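Local coordinates for protein AA10A (Thermobifida fusca, PDB 5UIZ) that probably cleaves crystalline cellulose oxidatively, as a secreted copper-dependent lytic polysaccharide monooxygenase of family AA10, at residues A[136-141]-A[202-207]; A[177-180]-A[184-187]; A[56-61]-A[72-77]; A[117-120]-A[124-127]; A[169-174]-A[192-197]. All coordinates share one frame; numbering follows the deposited sequence.

Interaction 1 of 5, residues A[136-141]-A[202-207]; sequences IHLYDQ and TIWKAS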
# COMPACT_ATOMS: atom_id res chain seq x y z
N ILE A 136 8.92 -1.57 -8.39
CA ILE A 136 7.63 -1.95 -7.91
C ILE A 136 7.21 -3.19 -8.65
O ILE A 136 7.14 -3.18 -9.88
CB ILE A 136 6.61 -0.86 -8.16
CG1 ILE A 136 7.10 0.44 -7.47
CG2 ILE A 136 5.23 -1.34 -7.73
CD1 ILE A 136 6.13 1.16 -6.54
N HIS A 137 6.91 -4.25 -7.90
CA HIS A 137 6.40 -5.49 -8.47
C HIS A 137 4.94 -5.73 -7.96
O HIS A 137 4.68 -5.91 -6.75
CB HIS A 137 7.36 -6.62 -8.12
CG HIS A 137 6.86 -7.97 -8.43
ND1 HIS A 137 7.32 -9.08 -7.78
CD2 HIS A 137 5.93 -8.39 -9.32
CE1 HIS A 137 6.71 -10.14 -8.27
NE2 HIS A 137 5.83 -9.75 -9.18
N LEU A 138 4.04 -5.71 -8.90
CA LEU A 138 2.64 -5.91 -8.68
C LEU A 138 2.35 -7.31 -9.13
O LEU A 138 2.87 -7.78 -10.16
CB LEU A 138 1.82 -4.90 -9.52
CG LEU A 138 0.31 -4.97 -9.16
CD1 LEU A 138 0.03 -3.86 -8.15
CD2 LEU A 138 -0.67 -4.89 -10.32
N TYR A 139 1.51 -8.01 -8.36
CA TYR A 139 0.97 -9.27 -8.76
C TYR A 139 -0.52 -9.09 -8.83
O TYR A 139 -1.12 -8.63 -7.89
CB TYR A 139 1.31 -10.35 -7.76
CG TYR A 139 0.76 -11.72 -8.08
CD1 TYR A 139 1.24 -12.44 -9.15
CD2 TYR A 139 -0.16 -12.36 -7.24
CE1 TYR A 139 0.77 -13.71 -9.45
CE2 TYR A 139 -0.59 -13.66 -7.50
CZ TYR A 139 -0.12 -14.32 -8.63
OH TYR A 139 -0.58 -15.60 -8.94
N ASP A 140 -1.11 -9.51 -9.94
CA ASP A 140 -2.54 -9.44 -10.13
C ASP A 140 -3.00 -10.79 -10.64
O ASP A 140 -2.75 -11.10 -11.80
CB ASP A 140 -2.84 -8.36 -11.18
CG ASP A 140 -4.32 -8.38 -11.65
OD1 ASP A 140 -5.17 -8.97 -10.95
OD2 ASP A 140 -4.58 -7.85 -12.74
N GLN A 141 -3.68 -11.57 -9.82
CA GLN A 141 -4.07 -12.95 -10.22
C GLN A 141 -5.07 -12.97 -11.37
O GLN A 141 -5.04 -13.88 -12.19
CB GLN A 141 -4.60 -13.76 -9.02
CG GLN A 141 -4.35 -15.28 -9.07
CD GLN A 141 -5.43 -16.08 -9.77
OE1 GLN A 141 -6.56 -15.60 -9.98
NE2 GLN A 141 -5.11 -17.32 -10.11
N THR A 202 1.06 3.50 -3.86
CA THR A 202 0.84 3.10 -5.25
C THR A 202 -0.67 3.01 -5.56
O THR A 202 -1.44 2.35 -4.84
CB THR A 202 1.52 1.75 -5.54
OG1 THR A 202 2.91 1.86 -5.29
CG2 THR A 202 1.35 1.34 -6.97
N ILE A 203 -1.07 3.74 -6.59
CA ILE A 203 -2.39 3.72 -7.16
C ILE A 203 -2.37 2.93 -8.47
O ILE A 203 -1.73 3.29 -9.47
CB ILE A 203 -2.93 5.12 -7.46
CG1 ILE A 203 -2.84 6.04 -6.23
CG2 ILE A 203 -4.41 5.03 -7.87
CD1 ILE A 203 -3.34 7.45 -6.54
N TRP A 204 -3.13 1.85 -8.46
CA TRP A 204 -3.19 0.98 -9.59
C TRP A 204 -4.61 1.02 -10.07
O TRP A 204 -5.52 0.68 -9.35
CB TRP A 204 -2.71 -0.44 -9.19
CG TRP A 204 -3.18 -1.51 -10.11
CD1 TRP A 204 -3.28 -1.43 -11.47
CD2 TRP A 204 -3.62 -2.80 -9.74
NE1 TRP A 204 -3.74 -2.62 -11.96
CE2 TRP A 204 -3.95 -3.48 -10.93
CE3 TRP A 204 -3.72 -3.47 -8.52
CZ2 TRP A 204 -4.45 -4.78 -10.94
CZ3 TRP A 204 -4.22 -4.78 -8.51
CH2 TRP A 204 -4.59 -5.42 -9.72
N LYS A 205 -4.77 1.48 -11.31
CA LYS A 205 -6.05 1.58 -11.97
C LYS A 205 -6.15 0.39 -12.94
O LYS A 205 -5.39 0.31 -13.92
CB LYS A 205 -6.12 2.89 -12.78
CG LYS A 205 -7.30 2.98 -13.72
CD LYS A 205 -8.61 2.94 -12.93
CE LYS A 205 -9.82 3.30 -13.80
NZ LYS A 205 -10.07 2.30 -14.86
N ALA A 206 -7.05 -0.53 -12.61
CA ALA A 206 -7.29 -1.72 -13.42
C ALA A 206 -7.96 -1.32 -14.69
O ALA A 206 -8.61 -0.27 -14.73
CB ALA A 206 -8.16 -2.72 -12.67
N SER A 207 -7.77 -2.14 -15.73
CA SER A 207 -8.29 -1.87 -17.07
C SER A 207 -9.67 -2.45 -17.35
O SER A 207 -10.30 -2.04 -18.32
CB SER A 207 -7.31 -2.33 -18.15
OG SER A 207 -6.07 -1.66 -17.99
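Both carboxylate oxygens of Asp-140, whose side chain lies against the indole of Trp-204, are gripped by backbone nitrogens from outside the contact. OD2 accepts a hydrogen bond from N of the copper ligand His-144, while OD1 receives weak ones from Ala-142 N and from N of His-37, the other copper ligand. Asp-140 is thus a second-shell residue of the metal site. Its CG stands 3.5 Å from Trp-204 CH2, with the carboxylate plane turned 60° from that of the ring. Leu-138 covers one face of the same indole: CD2 sits 3.6 Å from the centroid of the Trp-204 six-membered ring, almost on the normal, a CH-pi contact. Leu-138 CG lies anti to the backbone N (chi1 -173°), which turns the isobutyl end toward the indole, CD2 over the ring and CD1 toward CE3. At the N-terminal ends of both segments, Ile-136 CD1 slides past Thr-202 OG1 at 3.5 Å. The axes of the two short segments come within 10.6 Å at 41°, packed through side chains, as in the core of this family's immunoglobulin-like beta sandwich. Strand 133-140 runs between strands 38-42 and 184-190 in one sheet; strand 198-206 runs between 146-154 and 211-221 in the other, where Tyr-213 stacks on Trp-204.

Interaction 2 of 5, residues A[177-180]-A[184-187]; sequences GSYP and NIQF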
# COMPACT_ATOMS: atom_id res chain seq x y z
N GLY A 177 2.04 4.66 -18.15
CA GLY A 177 0.90 4.50 -19.03
C GLY A 177 0.33 3.08 -18.79
O GLY A 177 0.61 2.45 -17.72
N SER A 178 -0.42 2.57 -19.79
CA SER A 178 -1.13 1.32 -19.62
C SER A 178 -0.21 0.11 -19.79
O SER A 178 0.83 0.21 -20.42
CB SER A 178 -2.29 1.26 -20.59
OG SER A 178 -1.79 1.34 -21.88
N TYR A 179 -0.59 -1.00 -19.17
CA TYR A 179 0.09 -2.27 -19.30
C TYR A 179 -0.93 -3.28 -19.69
O TYR A 179 -2.03 -3.32 -19.12
CB TYR A 179 0.71 -2.73 -17.97
CG TYR A 179 1.97 -2.03 -17.61
CD1 TYR A 179 1.95 -0.76 -17.03
CD2 TYR A 179 3.21 -2.65 -17.81
CE1 TYR A 179 3.16 -0.11 -16.68
CE2 TYR A 179 4.40 -1.99 -17.47
CZ TYR A 179 4.37 -0.74 -16.91
OH TYR A 179 5.53 -0.12 -16.57
N PRO A 180 -0.57 -4.17 -20.61
CA PRO A 180 -1.53 -5.21 -20.94
C PRO A 180 -1.72 -6.19 -19.79
O PRO A 180 -0.88 -6.27 -18.88
CB PRO A 180 -0.92 -5.93 -22.15
CG PRO A 180 0.49 -5.42 -22.28
CD PRO A 180 0.65 -4.20 -21.43
N ASN A 184 2.09 -10.57 -13.51
CA ASN A 184 3.16 -9.83 -12.92
C ASN A 184 3.49 -8.60 -13.73
O ASN A 184 3.71 -8.67 -14.94
CB ASN A 184 4.40 -10.71 -12.80
CG ASN A 184 4.18 -11.86 -11.85
OD1 ASN A 184 4.38 -11.75 -10.60
ND2 ASN A 184 3.67 -12.94 -12.41
N ILE A 185 3.52 -7.46 -13.07
CA ILE A 185 3.86 -6.17 -13.69
C ILE A 185 4.92 -5.57 -12.83
O ILE A 185 4.82 -5.60 -11.59
CB ILE A 185 2.66 -5.25 -13.75
CG1 ILE A 185 1.61 -5.82 -14.73
CG2 ILE A 185 3.08 -3.86 -14.21
CD1 ILE A 185 0.27 -5.07 -14.82
N GLN A 186 5.97 -5.09 -13.47
CA GLN A 186 6.99 -4.37 -12.73
C GLN A 186 7.60 -3.24 -13.50
O GLN A 186 7.63 -3.29 -14.71
CB GLN A 186 8.07 -5.32 -12.25
CG GLN A 186 8.93 -5.90 -13.34
CD GLN A 186 10.02 -6.76 -12.78
OE1 GLN A 186 9.79 -7.42 -11.79
NE2 GLN A 186 11.21 -6.76 -13.42
N PHE A 187 8.04 -2.23 -12.76
CA PHE A 187 8.63 -1.00 -13.32
C PHE A 187 9.46 -0.32 -12.22
O PHE A 187 9.21 -0.51 -11.04
CB PHE A 187 7.57 -0.05 -13.85
CG PHE A 187 6.50 0.31 -12.85
CD1 PHE A 187 6.65 1.41 -12.03
CD2 PHE A 187 5.36 -0.44 -12.74
CE1 PHE A 187 5.67 1.74 -11.11
CE2 PHE A 187 4.40 -0.14 -11.82
CZ PHE A 187 4.57 0.96 -10.99
O HOH W 1 7.84 -1.90 -16.94
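The apolar part of the contact centres on Tyr-179, which lays its ring over Ile-185. Ile-185 CG2 approaches one face of the Tyr-179 ring in a CH-pi contact, 3.9 Å from the centroid and displaced toward the CD2 side, where the nearest carbon pair, Tyr-179 CD2 and Ile-185 CG2, is 3.8 Å apart. The other arm of the isoleucine also takes part: Ile-185 CD1 reaches back to Tyr-179 CB at 3.9 Å, so the branched side chain follows the tyrosine from its root to its ring. Beyond the ring, Tyr-179 OH meets Phe-187 CB at 3.4 Å by packing alone. The Phe-187 ring also meets those of Phe-149 and His-174.

The polar part runs through one water. It lies in the plane of the Tyr-179 ring, at the ring's edge, hydrogen-bonded to Tyr-179 OH at 2.9 Å, and donates to Gln-186 O at 2.6 Å. Ile-185 and Phe-187 make backbone bonds to Leu-138 and Ile-136 of strand 133-140, whereas Gln-186 O serves the outer margin of strand 184-190, the edge strand of the three-stranded sheet. Tyr-179 is itself backbone-bonded to Ala-146 of strand 146-154. Loop 177-180 therefore covers this margin without extending the sheet: carbon packing shields the inner side chains, and the water links the phenol to Gln-186 O, a carbonyl on the side of the strand away from strand 133-140.

Interaction 3 of 5, residues A[56-61]-A[72-77]; sequences HDHLNP and QAWQDN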
# COMPACT_ATOMS: atom_id res chain seq x y z
N HIS A 56 0.21 -17.68 9.13
CA HIS A 56 0.34 -19.03 9.60
C HIS A 56 0.33 -19.05 11.12
O HIS A 56 0.35 -20.11 11.70
CB HIS A 56 1.68 -19.58 9.15
CG HIS A 56 2.84 -18.95 9.85
ND1 HIS A 56 3.25 -17.66 9.59
CD2 HIS A 56 3.64 -19.42 10.83
CE1 HIS A 56 4.29 -17.37 10.36
NE2 HIS A 56 4.53 -18.41 11.14
N ASP A 57 0.30 -17.87 11.74
CA ASP A 57 0.38 -17.75 13.17
C ASP A 57 -0.30 -16.48 13.63
O ASP A 57 0.28 -15.68 14.37
CB ASP A 57 1.83 -17.73 13.59
CG ASP A 57 2.01 -18.01 15.07
OD1 ASP A 57 1.04 -18.51 15.73
OD2 ASP A 57 3.11 -17.70 15.56
N HIS A 58 -1.55 -16.33 13.21
CA HIS A 58 -2.23 -15.04 13.27
C HIS A 58 -2.76 -14.66 14.67
O HIS A 58 -3.16 -13.53 14.89
CB HIS A 58 -3.30 -14.92 12.17
CG HIS A 58 -4.62 -15.56 12.50
ND1 HIS A 58 -4.86 -16.90 12.33
CD2 HIS A 58 -5.76 -15.02 13.00
CE1 HIS A 58 -6.11 -17.16 12.69
NE2 HIS A 58 -6.69 -16.03 13.07
N LEU A 59 -2.74 -15.61 15.59
CA LEU A 59 -3.25 -15.35 16.94
C LEU A 59 -2.11 -15.31 17.95
O LEU A 59 -2.37 -15.25 19.13
CB LEU A 59 -4.31 -16.39 17.29
CG LEU A 59 -5.61 -16.35 16.45
CD1 LEU A 59 -6.52 -17.52 16.72
CD2 LEU A 59 -6.38 -15.03 16.59
N ASN A 60 -0.86 -15.30 17.49
CA ASN A 60 0.27 -15.39 18.39
C ASN A 60 0.36 -14.12 19.18
O ASN A 60 0.62 -13.07 18.61
CB ASN A 60 1.57 -15.63 17.63
CG ASN A 60 2.80 -15.80 18.54
OD1 ASN A 60 2.85 -15.39 19.69
ND2 ASN A 60 3.85 -16.36 17.96
N PRO A 61 0.20 -14.22 20.51
CA PRO A 61 0.33 -12.99 21.35
C PRO A 61 1.67 -12.25 21.27
O PRO A 61 1.69 -11.04 21.50
CB PRO A 61 0.08 -13.51 22.79
CG PRO A 61 0.56 -14.93 22.72
CD PRO A 61 0.05 -15.42 21.36
N GLN A 72 -1.88 -5.01 15.72
CA GLN A 72 -3.09 -4.19 15.79
C GLN A 72 -3.99 -4.45 14.61
O GLN A 72 -5.19 -4.42 14.73
CB GLN A 72 -2.80 -2.71 15.97
CG GLN A 72 -2.02 -2.07 14.85
CD GLN A 72 -2.89 -1.51 13.75
OE1 GLN A 72 -3.97 -0.98 14.01
NE2 GLN A 72 -2.40 -1.60 12.51
N ALA A 73 -3.41 -4.70 13.45
CA ALA A 73 -4.19 -5.00 12.26
C ALA A 73 -4.97 -6.31 12.41
O ALA A 73 -6.20 -6.35 12.12
CB ALA A 73 -3.28 -5.06 11.04
N TRP A 74 -4.28 -7.37 12.80
CA TRP A 74 -4.94 -8.65 13.02
C TRP A 74 -6.01 -8.53 14.13
O TRP A 74 -7.08 -9.10 13.99
CB TRP A 74 -3.96 -9.76 13.35
CG TRP A 74 -3.24 -10.35 12.19
CD1 TRP A 74 -1.95 -10.09 11.82
CD2 TRP A 74 -3.76 -11.26 11.23
NE1 TRP A 74 -1.62 -10.81 10.69
CE2 TRP A 74 -2.71 -11.55 10.31
CE3 TRP A 74 -4.99 -11.87 11.03
CZ2 TRP A 74 -2.86 -12.45 9.27
CZ3 TRP A 74 -5.14 -12.74 9.97
CH2 TRP A 74 -4.08 -13.04 9.13
N GLN A 75 -5.71 -7.78 15.18
CA GLN A 75 -6.69 -7.52 16.25
C GLN A 75 -8.00 -6.90 15.68
O GLN A 75 -9.08 -7.34 15.99
CB GLN A 75 -6.04 -6.65 17.35
CG GLN A 75 -6.92 -6.26 18.58
CD GLN A 75 -6.27 -5.18 19.48
OE1 GLN A 75 -6.10 -4.00 19.08
NE2 GLN A 75 -5.86 -5.58 20.66
N ASP A 76 -7.87 -5.93 14.78
CA ASP A 76 -9.01 -5.21 14.27
C ASP A 76 -9.81 -6.00 13.29
O ASP A 76 -10.99 -5.97 13.35
CB ASP A 76 -8.52 -3.95 13.52
CG ASP A 76 -9.68 -3.17 12.89
OD1 ASP A 76 -10.35 -2.51 13.65
OD2 ASP A 76 -9.97 -3.24 11.70
N ASN A 77 -9.17 -6.56 12.27
CA ASN A 77 -9.91 -7.26 11.21
C ASN A 77 -9.03 -8.23 10.46
O ASN A 77 -8.25 -7.84 9.58
CB ASN A 77 -10.60 -6.28 10.24
CG ASN A 77 -11.69 -6.97 9.41
OD1 ASN A 77 -11.60 -8.17 9.12
ND2 ASN A 77 -12.71 -6.22 9.03
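His-58 and Trp-74, with CA atoms 6.9 Å apart, bring a turn up against the last turn of a helix. Residues Asp-57 to Asn-60 form a type I beta turn whose backbone bond, Asn-60 N to Asp-57 O, is weak; helix 68-76 ends just beyond Trp-74, and Asn-77 leaves helical geometry. The turn is braced by Asn-60 ND2, which gives Asp-57 OD2 a 2.8 Å hydrogen bond on the syn side but 30° out of the carboxylate plane, while Asn-60 OD1 caps N of Asn-62 at the start of helix 63-66. Asn-77 OD1 does the same for Asn-79 N before helix 79-82.

These short helices belong to the region between the first strands of the sandwich that AA10 enzymes elaborate, often called loop L2; here it carries the disulfide Cys-50 to Cys-70.

Across the contact, His-58 CB rather than the imidazole sits over the indole, 3.5 Å from the centroid of the Trp-74 six-membered ring and nearly on its normal. With His-58 CG between the backbone N and the carbonyl carbon (chi1 83°), CB stays over the indole and the imidazole leads off obliquely beside the benzo ring, the planes 39° apart and His-58 CD2 3.8 Å from Trp-74 CE3. Trp-82 meets both rings edge-to-face, and Trp-74 NE1 makes a weak hydrogen bond to Cys-50 O.

Interaction 4 of 5, residues A[117-120]-A[124-127]; sequences RSMD and PWKT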
# COMPACT_ATOMS: atom_id res chain seq x y z
N ARG A 117 -9.23 -0.67 7.64
CA ARG A 117 -8.99 0.60 8.39
C ARG A 117 -7.73 0.56 9.27
O ARG A 117 -7.13 1.59 9.56
CB ARG A 117 -10.23 0.98 9.19
CG ARG A 117 -10.42 0.14 10.42
CD ARG A 117 -11.76 0.30 11.08
NE ARG A 117 -11.81 -0.58 12.27
CZ ARG A 117 -12.91 -1.02 12.89
NH1 ARG A 117 -14.12 -0.69 12.45
NH2 ARG A 117 -12.82 -1.81 13.97
N SER A 118 -7.32 -0.63 9.70
CA SER A 118 -6.09 -0.76 10.51
C SER A 118 -4.77 -0.39 9.74
O SER A 118 -3.74 -0.14 10.34
CB SER A 118 -6.01 -2.19 11.11
OG SER A 118 -5.93 -3.12 10.04
N MET A 119 -4.83 -0.37 8.42
CA MET A 119 -3.73 0.08 7.57
C MET A 119 -3.44 1.54 7.72
O MET A 119 -2.38 1.96 7.36
CB MET A 119 -4.04 -0.16 6.09
CG MET A 119 -4.14 -1.60 5.68
SD MET A 119 -2.76 -2.53 6.33
CE MET A 119 -3.51 -3.60 7.55
N ASP A 120 -4.43 2.29 8.20
CA ASP A 120 -4.32 3.69 8.49
C ASP A 120 -3.61 3.98 9.81
O ASP A 120 -3.40 5.15 10.12
CB ASP A 120 -5.73 4.34 8.56
CG ASP A 120 -6.47 4.40 7.20
OD1 ASP A 120 -5.78 4.45 6.10
OD2 ASP A 120 -7.73 4.48 7.23
N PRO A 124 5.35 1.97 14.11
CA PRO A 124 6.57 1.36 13.51
C PRO A 124 6.27 0.19 12.60
O PRO A 124 6.65 -0.97 12.91
CB PRO A 124 7.35 0.90 14.72
CG PRO A 124 6.32 0.61 15.77
CD PRO A 124 5.20 1.61 15.53
N TRP A 125 5.62 0.47 11.49
CA TRP A 125 5.33 -0.56 10.48
C TRP A 125 6.65 -1.17 9.97
O TRP A 125 7.64 -0.46 9.79
CB TRP A 125 4.57 0.06 9.29
CG TRP A 125 3.18 0.45 9.54
CD1 TRP A 125 2.75 1.64 9.93
CD2 TRP A 125 2.02 -0.39 9.46
NE1 TRP A 125 1.39 1.63 10.09
CE2 TRP A 125 0.92 0.40 9.80
CE3 TRP A 125 1.82 -1.72 9.14
CZ2 TRP A 125 -0.39 -0.09 9.81
CZ3 TRP A 125 0.55 -2.20 9.15
CH2 TRP A 125 -0.56 -1.38 9.50
N LYS A 126 6.65 -2.45 9.66
CA LYS A 126 7.90 -3.07 9.17
C LYS A 126 8.21 -2.52 7.78
O LYS A 126 7.30 -2.39 6.96
CB LYS A 126 7.79 -4.58 9.07
CG LYS A 126 7.54 -5.26 10.38
CD LYS A 126 8.69 -5.05 11.37
CE LYS A 126 8.46 -5.88 12.61
NZ LYS A 126 9.20 -5.24 13.70
N THR A 127 9.49 -2.21 7.54
CA THR A 127 9.93 -1.61 6.30
C THR A 127 10.67 -2.64 5.43
O THR A 127 11.22 -3.59 5.94
CB THR A 127 10.82 -0.42 6.53
OG1 THR A 127 11.93 -0.84 7.29
CG2 THR A 127 10.10 0.69 7.30
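Trp-125 points the far edge of its benzo ring at the 3-10 turn 117-120, so that Ser-118 O lies at that edge, near the ring plane, 3.4 Å from Trp-125 CZ2. Met-119 O stands obliquely to the ring, 3.8 Å from Trp-125 CZ2. Both carbonyls have hydrogen-bond donors elsewhere: Ser-118 O accepts from Gln-72 NE2, and Met-119 O from Arg-46 NH1. The Met-119 side chain crosses the indole at about a right angle. Although its CB starts away from the tryptophan, bends at chi2 (-47°) and chi3 return the thioether to the ring, where Met-119 SD comes 4.0 Å from Trp-125 CH2. The sulfur lies 5.0 Å from the centroid of the Trp-125 six-membered ring and oblique to it, a Met-aromatic contact in one of the two conformers modelled for Met-119. The rotation of the indole is fixed further by Trp-125 NE1, bonded to Ala-121 O within the connecting turn, and by Arg-46, which makes a cation-pi contact with the ring. The buried tryptophan thus fills the join between helical region and sandwich: Met-69 and Gln-72 of helix 68-76 touch it, Asp-218 of strand 211-221 borders it, and Ala-73 of that helix packs on Ser-118 and Met-119.

Interaction 5 of 5, residues A[169-174]-A[192-197]; sequences SLELVH and PNRSGR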
# COMPACT_ATOMS: atom_id res chain seq x y z
N SER A 169 1.43 15.18 2.49
CA SER A 169 2.69 14.52 2.87
C SER A 169 3.35 13.76 1.67
O SER A 169 4.50 13.36 1.74
CB SER A 169 2.45 13.57 4.06
OG SER A 169 1.74 12.38 3.70
N LEU A 170 2.62 13.57 0.59
CA LEU A 170 3.06 12.75 -0.53
C LEU A 170 3.46 13.58 -1.74
O LEU A 170 2.81 14.59 -2.04
CB LEU A 170 1.91 11.85 -0.94
CG LEU A 170 1.60 10.73 0.02
CD1 LEU A 170 0.35 10.05 -0.53
CD2 LEU A 170 2.72 9.72 0.11
N GLU A 171 4.47 13.13 -2.48
CA GLU A 171 4.68 13.70 -3.82
C GLU A 171 4.68 12.63 -4.87
O GLU A 171 5.18 11.55 -4.64
CB GLU A 171 6.01 14.45 -3.88
CG GLU A 171 5.93 15.83 -3.23
CD GLU A 171 7.29 16.55 -3.17
OE1 GLU A 171 8.36 15.86 -3.24
OE2 GLU A 171 7.27 17.80 -3.03
N LEU A 172 4.11 12.94 -6.01
CA LEU A 172 4.06 12.03 -7.13
C LEU A 172 5.45 11.91 -7.70
O LEU A 172 6.05 12.94 -8.02
CB LEU A 172 3.08 12.57 -8.16
CG LEU A 172 2.94 11.75 -9.43
CD1 LEU A 172 2.34 10.41 -9.10
CD2 LEU A 172 2.04 12.54 -10.38
N VAL A 173 6.02 10.70 -7.66
CA VAL A 173 7.37 10.47 -8.19
C VAL A 173 7.39 9.65 -9.51
O VAL A 173 8.44 9.52 -10.15
CB VAL A 173 8.28 9.76 -7.19
CG1 VAL A 173 8.45 10.57 -5.95
CG2 VAL A 173 7.82 8.37 -6.84
N HIS A 174 6.27 9.01 -9.83
CA HIS A 174 6.17 8.19 -10.98
C HIS A 174 4.77 8.02 -11.49
O HIS A 174 3.80 7.91 -10.74
CB HIS A 174 6.81 6.83 -10.75
CG HIS A 174 7.18 6.14 -12.02
ND1 HIS A 174 8.37 6.37 -12.66
CD2 HIS A 174 6.50 5.23 -12.76
CE1 HIS A 174 8.42 5.62 -13.76
NE2 HIS A 174 7.30 4.91 -13.83
N PRO A 192 13.49 10.90 -5.32
CA PRO A 192 14.67 11.71 -5.05
C PRO A 192 14.66 12.30 -3.66
O PRO A 192 13.59 12.53 -3.11
CB PRO A 192 14.56 12.85 -6.06
CG PRO A 192 13.10 12.91 -6.43
CD PRO A 192 12.60 11.50 -6.34
N ASN A 193 15.85 12.55 -3.11
CA ASN A 193 16.01 13.35 -1.89
C ASN A 193 15.32 12.72 -0.67
O ASN A 193 14.71 13.44 0.13
CB ASN A 193 15.52 14.80 -2.12
CG ASN A 193 16.26 15.48 -3.26
OD1 ASN A 193 17.48 15.47 -3.28
ND2 ASN A 193 15.52 16.06 -4.21
N ARG A 194 15.39 11.40 -0.55
CA ARG A 194 14.79 10.69 0.56
C ARG A 194 15.76 9.78 1.24
O ARG A 194 16.56 9.09 0.61
CB ARG A 194 13.56 9.91 0.10
CG ARG A 194 12.36 10.85 -0.07
CD ARG A 194 11.58 10.45 -1.25
NE ARG A 194 10.31 11.16 -1.39
CZ ARG A 194 10.00 12.02 -2.34
NH1 ARG A 194 10.86 12.40 -3.29
NH2 ARG A 194 8.78 12.50 -2.38
N SER A 195 15.63 9.76 2.56
CA SER A 195 16.45 8.88 3.36
C SER A 195 15.68 8.36 4.55
O SER A 195 14.89 9.07 5.13
CB SER A 195 17.68 9.67 3.79
OG SER A 195 18.64 8.75 4.23
N GLY A 196 15.91 7.10 4.89
CA GLY A 196 15.29 6.49 6.06
C GLY A 196 13.83 6.13 5.79
O GLY A 196 13.46 5.85 4.65
N ARG A 197 13.03 6.15 6.84
CA ARG A 197 11.68 5.56 6.85
C ARG A 197 10.69 6.44 6.07
O ARG A 197 10.56 7.65 6.32
CB ARG A 197 11.19 5.35 8.27
CG ARG A 197 9.72 4.94 8.35
CD ARG A 197 9.22 4.91 9.82
NE ARG A 197 9.61 3.69 10.52
CZ ARG A 197 9.01 2.53 10.38
NH1 ARG A 197 7.99 2.36 9.53
NH2 ARG A 197 9.42 1.50 11.11
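Val-173 and Pro-192, with CA atoms 8.0 Å apart, mark where strand 170-175 passes closest to loop 192-197; Val-173 and His-174 together face Val-151 in a classic beta bulge, and the loop ends in a corner at Arg-197 that leads into strand 198-206. The side chain of Arg-194 lies between loop and strand. A bend at chi2 (141°) of Arg-194 directs the guanidinium toward the strand. Val-173 CG1 lies over one face of that group, 4.0 Å from Arg-194 NH1, and also meets Pro-192 CD at 4.3 Å. Glu-171 approaches at the edge: its CB sits in the guanidinium plane, 3.7 Å from Arg-194 NH2, and OE1 forms a long salt bridge of 3.5 Å to the same nitrogen. The carboxylate and guanidinium planes are turned 60° apart, so the acid does not present a flat, two-pronged face to the arginine.

The shorter bond comes from the loop itself, where Arg-194 NH1 donates to Pro-192 O at 2.7 Å, in the carbonyl plane; it is bent, with the oxygen tilted 21° out of the guanidinium plane. Two further carbonyls at the end of strand 146-154 complete the grip: NE donates to Thr-154 O and NH2 to Val-153 O. Backbone oxygens thus hold all three nitrogens of this buried guanidinium and fix its orientation, tying the loop to strand 146-154 and bracing it against strand 170-175. The more exposed Glu-171 probably adds partial charge compensation from the surface.

From the N terminus, interaction 3 closes a short loop (56-77) in the helical region, and interaction 4 closes another (117-127) just before strand 128-130; the two are in series and are joined by the salt bridge of Asp-76 with Arg-117. Interaction 1 then closes the long loop 136-207 between the two sheets. Nested inside it is interaction 5, which fastens the 192-197 loop to strand 170-175, and nested inside that is interaction 2, a local closure (177-187) on the outer edge of the three-stranded sheet. Leu-138 pairs with Ile-185 to connect interactions 1 and 2, His-174 packs on Phe-187 between 5 and 2, and Arg-197 bonds Trp-125 O, connecting 5 to 4.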